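Long-range contacts in acyl-CoA thioesterase II TesB2 (Mycobacterium marinum, PDB 3U0A), which probably hydrolyses fatty acyl-CoA thioesters to free fatty acids and coenzyme A: residues D121-A126 and W236-Q241; S170-W175 and A205-L210; E214-A219 and T274-G279. One frame throughout, in Å; residues are numbered along the deposited sequence.

Interaction 1: residues D121-A126 and W236-Q241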
# COMPACT_ATOMS: atom_id res chain seq x y z
N ASP A 121 -5.31 8.92 14.46
CA ASP A 121 -6.70 9.32 14.25
C ASP A 121 -7.53 8.70 15.38
O ASP A 121 -7.18 7.66 15.93
CB ASP A 121 -7.23 8.83 12.87
CG ASP A 121 -6.65 9.60 11.70
OD1 ASP A 121 -5.98 10.63 11.91
OD2 ASP A 121 -6.86 9.17 10.54
N ALA A 122 -8.62 9.35 15.71
CA ALA A 122 -9.50 8.85 16.74
C ALA A 122 -10.25 7.63 16.21
O ALA A 122 -10.57 7.53 15.01
CB ALA A 122 -10.48 9.94 17.19
N MET A 123 -10.51 6.70 17.10
CA MET A 123 -11.37 5.61 16.78
C MET A 123 -12.76 6.14 16.36
O MET A 123 -13.34 6.93 17.07
CB MET A 123 -11.54 4.71 18.00
CG MET A 123 -12.05 3.34 17.61
SD MET A 123 -12.37 2.37 19.05
CE MET A 123 -13.08 0.85 18.40
N PRO A 124 -13.29 5.66 15.23
CA PRO A 124 -14.63 6.05 14.83
C PRO A 124 -15.68 5.52 15.81
O PRO A 124 -15.45 4.52 16.51
CB PRO A 124 -14.82 5.39 13.47
CG PRO A 124 -13.96 4.20 13.55
CD PRO A 124 -12.75 4.63 14.34
N ALA A 125 -16.79 6.25 15.87
CA ALA A 125 -17.94 5.81 16.62
C ALA A 125 -18.42 4.50 16.01
O ALA A 125 -18.83 4.46 14.84
CB ALA A 125 -19.05 6.86 16.58
N ALA A 126 -18.30 3.44 16.78
CA ALA A 126 -18.90 2.16 16.45
C ALA A 126 -19.67 1.72 17.70
O ALA A 126 -19.45 2.26 18.81
CB ALA A 126 -17.85 1.14 16.04
N TRP A 236 -10.85 -7.97 21.29
CA TRP A 236 -11.59 -7.31 20.23
C TRP A 236 -10.75 -6.32 19.43
O TRP A 236 -10.06 -5.45 20.01
CB TRP A 236 -12.84 -6.62 20.77
CG TRP A 236 -13.95 -7.59 21.15
CD1 TRP A 236 -14.44 -7.86 22.41
CD2 TRP A 236 -14.76 -8.41 20.24
NE1 TRP A 236 -15.45 -8.77 22.35
CE2 TRP A 236 -15.69 -9.15 21.09
CE3 TRP A 236 -14.80 -8.62 18.86
CZ2 TRP A 236 -16.61 -10.06 20.57
CZ3 TRP A 236 -15.72 -9.53 18.35
CH2 TRP A 236 -16.61 -10.24 19.20
N LEU A 237 -10.79 -6.50 18.11
CA LEU A 237 -10.28 -5.54 17.12
C LEU A 237 -11.45 -5.03 16.27
O LEU A 237 -12.29 -5.81 15.82
CB LEU A 237 -9.26 -6.21 16.21
CG LEU A 237 -8.06 -6.84 16.89
CD1 LEU A 237 -7.33 -7.75 15.92
CD2 LEU A 237 -7.14 -5.78 17.50
N LEU A 238 -11.52 -3.72 16.07
CA LEU A 238 -12.46 -3.14 15.13
C LEU A 238 -11.79 -2.82 13.80
O LEU A 238 -10.80 -2.09 13.74
CB LEU A 238 -13.08 -1.87 15.66
CG LEU A 238 -13.90 -0.99 14.70
CD1 LEU A 238 -15.25 -1.63 14.39
CD2 LEU A 238 -14.09 0.36 15.33
N TYR A 239 -12.36 -3.39 12.75
CA TYR A 239 -11.90 -3.14 11.44
C TYR A 239 -12.78 -2.10 10.79
O TYR A 239 -13.90 -2.39 10.41
CB TYR A 239 -11.96 -4.38 10.60
CG TYR A 239 -10.90 -4.41 9.54
CD1 TYR A 239 -10.15 -3.27 9.20
CD2 TYR A 239 -10.64 -5.58 8.86
CE1 TYR A 239 -9.15 -3.34 8.22
CE2 TYR A 239 -9.65 -5.66 7.88
CZ TYR A 239 -8.89 -4.57 7.57
OH TYR A 239 -7.91 -4.77 6.61
N ASP A 240 -12.25 -0.91 10.63
CA ASP A 240 -12.96 0.14 9.95
C ASP A 240 -12.51 0.19 8.48
O ASP A 240 -11.37 0.53 8.20
CB ASP A 240 -12.73 1.45 10.69
CG ASP A 240 -13.51 2.57 10.12
OD1 ASP A 240 -14.63 2.35 9.63
OD2 ASP A 240 -13.00 3.67 10.15
N GLN A 241 -13.44 -0.18 7.59
CA GLN A 241 -13.13 -0.46 6.17
C GLN A 241 -13.88 0.47 5.24
O GLN A 241 -14.89 1.07 5.62
CB GLN A 241 -13.51 -1.89 5.76
CG GLN A 241 -13.08 -2.98 6.70
CD GLN A 241 -13.61 -4.35 6.29
OE1 GLN A 241 -14.74 -4.47 5.81
NE2 GLN A 241 -12.81 -5.39 6.48
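M123, P124 and A126 pack against L238 and D240 in a surface contact between a loop and a β-strand. The loop, D121-A126, follows the short strand 119-120. It lies over one face of strand 237-247, and that strand belongs to the acyl-CoA thioesterase family region of the hotdog clan. L238 and D240 are two residues apart on the strand, so their side chains rise on the same face, toward the loop. L238 is the centre of the contact. Its methyl CD2 lies 3.3 Å from M123 CE. A126 CB comes to the same methyl at 3.9 Å, and P124 CG follows, 4.2 Å from L238 CD2. The M123 chain is fully extended, with CG anti to the backbone N (chi1 -162°). This carries the terminal methyl to the strand although the CB does not point there, and M123 and L238 meet at a slant. The same methionine also touches W175 and F258 on the strands flanking 237-247. P124 and D240 approach from opposite directions. The ring carbon CG of P124 stands 3.6 Å from D240 OD2. The other carboxylate oxygen, OD1, accepts a hydrogen bond from Q173 NE2, which ties the carboxylate to strand 171-178 and limits its rotation. Beside this contact, D121 OD1 accepts a hydrogen bond from the backbone N of A169 of the second subunit. The chemistry is almost wholly apolar. It implies that across these two segments the loop meets the strand through apolar contact centred on L238, while the carboxylate of D240 is anchored by the neighbouring strand.

Interaction 2: residues S170-W175 and A205-L210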
# COMPACT_ATOMS: atom_id res chain seq x y z
N SER A 170 -18.91 3.49 0.09
CA SER A 170 -18.92 2.11 0.47
C SER A 170 -18.06 1.88 1.68
O SER A 170 -16.84 1.77 1.58
CB SER A 170 -18.41 1.30 -0.72
OG SER A 170 -18.78 -0.05 -0.65
N GLN A 171 -18.71 1.80 2.84
CA GLN A 171 -18.03 1.61 4.12
C GLN A 171 -18.53 0.33 4.72
O GLN A 171 -19.67 -0.09 4.50
CB GLN A 171 -18.33 2.75 5.14
CG GLN A 171 -17.60 4.06 4.88
CD GLN A 171 -18.15 5.21 5.71
OE1 GLN A 171 -18.79 6.12 5.19
NE2 GLN A 171 -17.88 5.17 7.02
N GLN A 172 -17.67 -0.29 5.51
CA GLN A 172 -18.09 -1.42 6.29
C GLN A 172 -17.28 -1.51 7.57
O GLN A 172 -16.08 -1.25 7.55
CB GLN A 172 -17.97 -2.68 5.46
CG GLN A 172 -18.05 -3.93 6.29
CD GLN A 172 -18.33 -5.15 5.45
OE1 GLN A 172 -19.48 -5.56 5.37
NE2 GLN A 172 -17.30 -5.74 4.81
N GLN A 173 -17.94 -1.85 8.67
CA GLN A 173 -17.28 -2.05 9.95
C GLN A 173 -17.52 -3.44 10.49
O GLN A 173 -18.68 -3.88 10.57
CB GLN A 173 -17.70 -0.98 10.94
CG GLN A 173 -16.93 0.31 10.70
CD GLN A 173 -17.57 1.52 11.33
OE1 GLN A 173 -18.68 1.44 11.87
NE2 GLN A 173 -16.88 2.66 11.27
N VAL A 174 -16.43 -4.13 10.84
CA VAL A 174 -16.47 -5.47 11.40
C VAL A 174 -15.63 -5.60 12.67
O VAL A 174 -14.47 -5.19 12.69
CB VAL A 174 -15.97 -6.53 10.40
CG1 VAL A 174 -16.32 -7.91 10.89
CG2 VAL A 174 -16.57 -6.29 9.02
N TRP A 175 -16.20 -6.19 13.71
CA TRP A 175 -15.43 -6.55 14.90
C TRP A 175 -15.03 -7.98 14.81
O TRP A 175 -15.82 -8.84 14.48
CB TRP A 175 -16.25 -6.40 16.14
CG TRP A 175 -16.52 -5.01 16.60
CD1 TRP A 175 -17.64 -4.25 16.35
CD2 TRP A 175 -15.69 -4.19 17.47
NE1 TRP A 175 -17.55 -3.04 16.96
CE2 TRP A 175 -16.40 -2.94 17.65
CE3 TRP A 175 -14.48 -4.37 18.10
CZ2 TRP A 175 -15.90 -1.92 18.43
CZ3 TRP A 175 -13.96 -3.33 18.86
CH2 TRP A 175 -14.66 -2.13 19.02
N ALA A 205 -15.83 -3.75 -0.92
CA ALA A 205 -16.09 -3.32 -2.28
C ALA A 205 -17.51 -3.69 -2.73
O ALA A 205 -18.06 -2.99 -3.58
CB ALA A 205 -15.05 -3.90 -3.24
N GLN A 206 -18.12 -4.75 -2.14
CA GLN A 206 -19.40 -5.26 -2.64
C GLN A 206 -20.63 -4.70 -1.94
O GLN A 206 -21.74 -5.11 -2.24
CB GLN A 206 -19.46 -6.80 -2.63
CG GLN A 206 -18.29 -7.50 -3.33
CD GLN A 206 -18.11 -7.06 -4.76
OE1 GLN A 206 -19.10 -6.81 -5.50
NE2 GLN A 206 -16.85 -6.95 -5.18
N VAL A 207 -20.43 -3.75 -1.03
CA VAL A 207 -21.50 -3.36 -0.12
C VAL A 207 -22.70 -2.81 -0.88
O VAL A 207 -23.85 -3.17 -0.58
CB VAL A 207 -20.99 -2.34 0.90
CG1 VAL A 207 -22.13 -1.64 1.62
CG2 VAL A 207 -20.11 -3.04 1.92
N THR A 208 -22.41 -1.98 -1.88
CA THR A 208 -23.43 -1.35 -2.72
C THR A 208 -23.70 -2.09 -4.06
O THR A 208 -24.26 -1.51 -4.98
CB THR A 208 -23.04 0.11 -3.08
OG1 THR A 208 -21.91 0.11 -3.99
CG2 THR A 208 -22.73 0.93 -1.82
N HIS A 209 -23.28 -3.34 -4.19
CA HIS A 209 -23.31 -4.04 -5.46
C HIS A 209 -23.89 -5.38 -5.31
O HIS A 209 -23.56 -6.28 -6.02
CB HIS A 209 -21.91 -4.20 -5.99
CG HIS A 209 -21.25 -2.91 -6.32
ND1 HIS A 209 -21.79 -2.04 -7.18
CD2 HIS A 209 -20.06 -2.37 -5.90
CE1 HIS A 209 -21.00 -0.98 -7.28
NE2 HIS A 209 -19.93 -1.18 -6.50
N LEU A 210 -24.79 -5.53 -4.35
CA LEU A 210 -25.28 -6.84 -3.98
C LEU A 210 -26.13 -7.52 -5.10
O LEU A 210 -26.17 -8.77 -5.17
CB LEU A 210 -25.99 -6.79 -2.59
CG LEU A 210 -24.99 -6.49 -1.43
CD1 LEU A 210 -25.66 -6.10 -0.09
CD2 LEU A 210 -23.92 -7.61 -1.21
O HOH W 1 -19.82 -1.15 -2.79
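S170 and the turn around V207 meet in two ways, through a bridging water and through van der Waals contacts. Water 1 has partners in both segments. It donates to S170 OG at 2.6 Å and to the carbonyl A205 O at 2.7 Å. It accepts from the amide T208 N at 2.9 Å. T208 OG1 is also bonded to it, at 2.7 Å. S170 OG lies anti to its own backbone N (chi1 -160°), and in this position it reaches the water and is also hydrogen-bonded to O of S204, the residue just before A205.

The direct contacts are those of V207. Its CB lies 3.5 Å from S170 OG. Its methyl CG2 extends along the start of strand 171-178, 3.9 Å from Q171 O and 4.2 Å from Q172 CB.

Within the loop, a type I β-turn runs from Q206 to H209, closed by H209 N to Q206 O at 3.1 Å. H209 reaches across the subunit interface, where NE2 is hydrogen-bonded to ND1 of H119 of the second subunit.

The segments thus join the beginning of strand 171-178 to the loop after helix 186-200. The chemistry implies a junction bridged by one water, which ties the serine hydroxyl to three polar groups of the loop, A205 O, T208 N and T208 OG1, and the valine covers the strand beside it.

Interaction 3: residues E214-A219 and T274-G279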
# COMPACT_ATOMS: atom_id res chain seq x y z
N GLU A 214 -23.14 -12.26 -8.01
CA GLU A 214 -23.12 -13.63 -8.55
C GLU A 214 -22.49 -13.68 -9.95
O GLU A 214 -21.97 -14.71 -10.37
CB GLU A 214 -24.54 -14.26 -8.53
N HIS A 215 -22.52 -12.56 -10.66
CA HIS A 215 -21.97 -12.52 -12.00
C HIS A 215 -20.47 -12.24 -11.98
O HIS A 215 -19.79 -12.53 -12.97
CB HIS A 215 -22.69 -11.47 -12.86
CG HIS A 215 -24.18 -11.39 -12.62
ND1 HIS A 215 -24.80 -10.22 -12.32
CD2 HIS A 215 -25.16 -12.37 -12.61
CE1 HIS A 215 -26.11 -10.45 -12.14
NE2 HIS A 215 -26.34 -11.77 -12.31
N LEU A 216 -19.94 -11.68 -10.87
CA LEU A 216 -18.55 -11.18 -10.84
C LEU A 216 -17.45 -12.24 -10.81
O LEU A 216 -17.60 -13.29 -10.22
CB LEU A 216 -18.33 -10.27 -9.64
CG LEU A 216 -18.78 -8.82 -9.74
CD1 LEU A 216 -18.48 -8.14 -8.42
CD2 LEU A 216 -18.07 -8.14 -10.90
N GLN A 217 -16.34 -11.93 -11.45
CA GLN A 217 -15.07 -12.62 -11.22
C GLN A 217 -14.29 -11.83 -10.17
O GLN A 217 -13.93 -10.68 -10.35
CB GLN A 217 -14.26 -12.72 -12.50
CG GLN A 217 -14.71 -13.80 -13.47
CD GLN A 217 -14.41 -13.47 -14.93
OE1 GLN A 217 -13.78 -12.44 -15.25
NE2 GLN A 217 -14.87 -14.33 -15.83
N VAL A 218 -14.02 -12.50 -9.06
CA VAL A 218 -13.42 -11.92 -7.89
C VAL A 218 -12.10 -12.64 -7.54
O VAL A 218 -12.00 -13.87 -7.54
CB VAL A 218 -14.41 -12.02 -6.72
CG1 VAL A 218 -13.67 -11.97 -5.40
CG2 VAL A 218 -15.45 -10.92 -6.82
N ALA A 219 -11.09 -11.83 -7.23
CA ALA A 219 -9.76 -12.30 -6.85
C ALA A 219 -9.07 -11.22 -6.03
O ALA A 219 -9.45 -10.07 -6.09
CB ALA A 219 -8.92 -12.65 -8.07
N THR A 274 -12.69 -7.43 -9.60
CA THR A 274 -14.13 -7.43 -9.46
C THR A 274 -14.68 -7.20 -10.85
O THR A 274 -15.17 -6.12 -11.19
CB THR A 274 -14.63 -6.40 -8.45
OG1 THR A 274 -14.12 -5.13 -8.79
CG2 THR A 274 -14.23 -6.75 -7.02
N ARG A 275 -14.58 -8.26 -11.64
CA ARG A 275 -14.72 -8.22 -13.08
C ARG A 275 -15.99 -8.89 -13.65
O ARG A 275 -16.32 -10.02 -13.33
CB ARG A 275 -13.48 -8.88 -13.72
CG ARG A 275 -13.42 -8.82 -15.24
CD ARG A 275 -12.08 -9.27 -15.75
NE ARG A 275 -11.89 -10.68 -15.43
CZ ARG A 275 -10.73 -11.34 -15.43
NH1 ARG A 275 -10.74 -12.64 -15.11
NH2 ARG A 275 -9.58 -10.74 -15.72
N TYR A 276 -16.67 -8.15 -14.52
CA TYR A 276 -17.73 -8.69 -15.37
C TYR A 276 -17.15 -9.64 -16.46
O TYR A 276 -16.21 -9.28 -17.19
CB TYR A 276 -18.51 -7.57 -16.05
CG TYR A 276 -19.33 -6.66 -15.13
CD1 TYR A 276 -19.82 -7.12 -13.89
CD2 TYR A 276 -19.65 -5.33 -15.51
CE1 TYR A 276 -20.57 -6.30 -13.06
CE2 TYR A 276 -20.40 -4.51 -14.67
CZ TYR A 276 -20.85 -5.00 -13.45
OH TYR A 276 -21.61 -4.25 -12.58
N PRO A 277 -17.72 -10.84 -16.58
CA PRO A 277 -17.39 -11.67 -17.73
C PRO A 277 -17.62 -10.85 -18.99
O PRO A 277 -18.42 -9.91 -18.98
CB PRO A 277 -18.40 -12.83 -17.63
CG PRO A 277 -18.81 -12.86 -16.20
CD PRO A 277 -18.78 -11.43 -15.74
N SER A 278 -16.89 -11.18 -20.05
CA SER A 278 -17.01 -10.49 -21.35
C SER A 278 -18.47 -10.31 -21.84
O SER A 278 -18.82 -9.24 -22.37
CB SER A 278 -16.28 -11.33 -22.39
OG SER A 278 -16.95 -12.57 -22.51
N GLY A 279 -19.29 -11.36 -21.66
CA GLY A 279 -20.74 -11.35 -21.95
C GLY A 279 -21.61 -10.41 -21.12
O GLY A 279 -22.31 -9.56 -21.69
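Two neighbouring antiparallel β-strands, 217-227 and 264-275, meet here, where the first begins and the second runs out. Q217 and R275 form the hydrogen-bonded pair. Q217 N donates to R275 O at 2.7 Å, and R275 N donates to Q217 O at 2.8 Å. Both bonds are nearly straight. V218 and T274 are the next, non-hydrogen-bonded pair, with V218 CG2 and T274 CG2 4.3 Å apart on the other face of the strands.

Q217 and R275 also join through their side chains. R275 NE donates to Q217 OE1 at 2.6 Å, with the oxygen at the guanidinium edge and close to its plane. A weak bond of 3.0 Å runs from R275 NH1 to the same OE1. Amide and guanidinium planes are almost perpendicular, at 87°. The R275 chain leaves with CG anti to the backbone N (chi1 -175°) and then bends at chi3 (65°), which turns NE toward the glutamine. R275 NH2 bonds to OE1 of Q114 of the second subunit. A sodium ion and a sulfate, the latter probably from the crystallisation liquor, each lie about 4 Å from the arginine side chain.

Beyond the strand pairs, L216 CD2 rests 3.6 Å from Y276 CD1 at the tyrosine ring. P277 CD comes to 3.1 Å from H215 O. L216 also packs on I117 of the second subunit.

A cross-strand side-chain pair thus reinforces the backbone bonds next to the second subunit. The pairing belongs to the curved antiparallel sheet expected of a hotdog-clan thioesterase.

Interactions 1 and 2 have centres 15 Å apart and touch directly. Strands 237-247 and 171-178 are neighbouring antiparallel strands, joined by probable hydrogen bonds such as Y239 N to V174 O at 2.8 Å. Interaction 2 is nested along the chain inside the loop closed by interaction 1. Interaction 3 opens after interaction 2 closes and lies 18 Å from it, centre to centre. Q206 links them by packing near T274 and L216. Interactions 1 and 3 have centres 31 Å apart, with nearest atoms about 13 Å apart, but their segments alternate along the chain. All three engage strands of the C-terminal hotdog region, and all three touch the second subunit.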